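PDB 2GA8: ATP-dependent kinase YFH7 from Saccharomyces cerevisiae, which acts as an ATP-dependent kinase of the P-loop type and could be involved in assembly of the endoplasmic reticulum membrane. Local coordinates for residues A[197-202]-A[282-287]. Numbering follows the deposited sequence.
Sequences QLCKIL and KTLADT. With SO4 (sulfate ion), chain I.
The methyl of a threonine, not its hydroxyl, makes the closest approach here: Thr283 CG2 sits 3.6 Å from the backbone oxygen of Cys199. Two helices, 192-206 and 275-285, pack side by side in this P-loop kinase fold, the second leading into strand 290-296 of the central parallel sheet. They come close enough for the CA atoms of Lys200 and Thr283 to lie 6.3 Å apart, yet no hydrogen bond joins the two segments. In Thr283, CG2 is anti to the backbone N, with OG1 at chi1 -65°, which hands the methyl to the neighbouring helix while OG1 turns back to the carbonyl of Lys279 in its own helix.

On the buried side, Leu284 reaches across with its branched end. Its CD2 lies against CB of Cys199 at 3.9 Å and also near that residue's carbonyl oxygen, while CD1 faces SG more loosely. Beneath them Leu265 of strand 262-267 receives both Leu284 and Leu202, so this edge of the interface rests on the sheet.

The outer edge belongs to Lys200, whose CG passes Thr283 CG2 at 4.1 Å before the chain runs on fully extended to a sulfate, probably from the crystallisation liquor, that Lys279 also binds. Further along, N and OG1 of Thr287 both donate to Leu284 O, the hydroxyl at 2.6 Å and almost in line with the carbonyl bond (164°).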
loop_
_atom_site.group_PDB
_atom_site.type_symbol
_atom_site.label_atom_id
_atom_site.label_comp_id
_atom_site.label_asym_id
_atom_site.label_seq_id
_atom_site.Cartn_x
_atom_site.Cartn_y
_atom_site.Cartn_z
ATOM N N GLN A 197 1.617 8.604 5.307
ATOM C CA GLN A 197 1.413 8.406 6.733
ATOM C C GLN A 197 1.362 6.914 7.055
ATOM O O GLN A 197 1.854 6.487 8.093
ATOM C CB GLN A 197 0.130 9.098 7.202
ATOM C CG GLN A 197 0.002 9.199 8.719
ATOM C CD GLN A 197 1.197 9.886 9.372
ATOM O OE1 GLN A 197 1.699 10.889 8.872
ATOM N NE2 GLN A 197 1.645 9.350 10.501
ATOM N N LEU A 198 0.763 6.117 6.175
ATOM C CA LEU A 198 0.728 4.676 6.414
ATOM C C LEU A 198 2.168 4.167 6.405
ATOM O O LEU A 198 2.540 3.322 7.217
ATOM C CB LEU A 198 -0.082 3.953 5.329
ATOM C CG LEU A 198 -0.036 2.418 5.368
ATOM C CD1 LEU A 198 -0.599 1.914 6.690
ATOM C CD2 LEU A 198 -0.836 1.846 4.193
ATOM N N CYS A 199 2.983 4.684 5.489
ATOM C CA CYS A 199 4.378 4.254 5.417
ATOM C C CYS A 199 5.153 4.625 6.676
ATOM O O CYS A 199 6.004 3.863 7.115
ATOM C CB CYS A 199 5.062 4.828 4.180
ATOM S SG CYS A 199 4.402 4.148 2.648
ATOM N N LYS A 200 4.848 5.781 7.268
ATOM C CA LYS A 200 5.528 6.195 8.500
ATOM C C LYS A 200 5.107 5.267 9.645
ATOM O O LYS A 200 5.906 4.929 10.517
ATOM C CB LYS A 200 5.161 7.634 8.866
ATOM C CG LYS A 200 5.658 8.683 7.891
ATOM C CD LYS A 200 5.404 10.084 8.443
ATOM C CE LYS A 200 6.030 11.150 7.564
ATOM N NZ LYS A 200 5.829 12.508 8.148
ATOM N N ILE A 201 3.837 4.879 9.643
ATOM C CA ILE A 201 3.306 3.982 10.658
ATOM C C ILE A 201 3.982 2.625 10.508
ATOM O O ILE A 201 4.412 2.019 11.490
ATOM C CB ILE A 201 1.772 3.829 10.503
ATOM C CG1 ILE A 201 1.087 5.121 10.956
ATOM C CG2 ILE A 201 1.272 2.624 11.293
ATOM C CD1 ILE A 201 -0.407 5.141 10.734
ATOM N N LEU A 202 4.088 2.150 9.270
ATOM C CA LEU A 202 4.734 0.868 9.030
ATOM C C LEU A 202 6.204 0.890 9.439
ATOM O O LEU A 202 6.709 -0.065 10.034
ATOM C CB LEU A 202 4.613 0.477 7.554
ATOM C CG LEU A 202 3.196 0.156 7.079
ATOM C CD1 LEU A 202 3.213 -0.147 5.585
ATOM C CD2 LEU A 202 2.659 -1.040 7.859
ATOM N N LYS A 282 12.341 6.547 0.767
ATOM C CA LYS A 282 13.175 6.835 1.921
ATOM C C LYS A 282 12.521 6.409 3.231
ATOM O O LYS A 282 13.184 5.831 4.085
ATOM C CB LYS A 282 13.528 8.325 1.982
ATOM C CG LYS A 282 14.429 8.675 3.152
ATOM C CD LYS A 282 14.901 10.116 3.096
ATOM C CE LYS A 282 15.728 10.458 4.327
ATOM N NZ LYS A 282 16.890 9.544 4.479
ATOM N N THR A 283 11.229 6.685 3.389
ATOM C CA THR A 283 10.543 6.312 4.622
ATOM C C THR A 283 10.631 4.804 4.858
ATOM O O THR A 283 10.898 4.366 5.972
ATOM C CB THR A 283 9.062 6.763 4.616
ATOM O OG1 THR A 283 8.998 8.199 4.597
ATOM C CG2 THR A 283 8.351 6.268 5.863
ATOM N N LEU A 284 10.434 4.010 3.808
ATOM C CA LEU A 284 10.517 2.558 3.961
ATOM C C LEU A 284 11.956 2.046 3.862
ATOM O O LEU A 284 12.337 1.103 4.556
ATOM C CB LEU A 284 9.639 1.860 2.912
ATOM C CG LEU A 284 8.135 2.165 2.983
ATOM C CD1 LEU A 284 7.401 1.361 1.922
ATOM C CD2 LEU A 284 7.595 1.819 4.362
ATOM N N ALA A 285 12.760 2.673 3.009
ATOM C CA ALA A 285 14.149 2.257 2.836
ATOM C C ALA A 285 14.947 2.463 4.120
ATOM O O ALA A 285 15.819 1.660 4.453
ATOM C CB ALA A 285 14.792 3.034 1.690
ATOM N N ASP A 286 14.642 3.538 4.839
ATOM C CA ASP A 286 15.349 3.837 6.077
ATOM C C ASP A 286 15.151 2.806 7.186
ATOM O O ASP A 286 15.831 2.862 8.207
ATOM C CB ASP A 286 14.975 5.235 6.582
ATOM C CG ASP A 286 15.681 6.340 5.811
ATOM O OD1 ASP A 286 16.586 6.029 5.008
ATOM O OD2 ASP A 286 15.342 7.522 6.014
ATOM N N THR A 287 14.229 1.866 6.999
ATOM C CA THR A 287 14.021 0.833 8.012
ATOM C C THR A 287 15.149 -0.184 7.903
ATOM O O THR A 287 15.434 -0.914 8.851
ATOM C CB THR A 287 12.691 0.064 7.812
ATOM O OG1 THR A 287 12.703 -0.596 6.539
ATOM C CG2 THR A 287 11.505 1.006 7.889
HETATM S S SO4 I . 6.839 15.312 5.973
HETATM O O1 SO4 I . 5.853 15.151 4.886
HETATM O O2 SO4 I . 6.156 15.180 7.275
HETATM O O3 SO4 I . 7.881 14.274 5.854
HETATM O O4 SO4 I . 7.462 16.648 5.878
#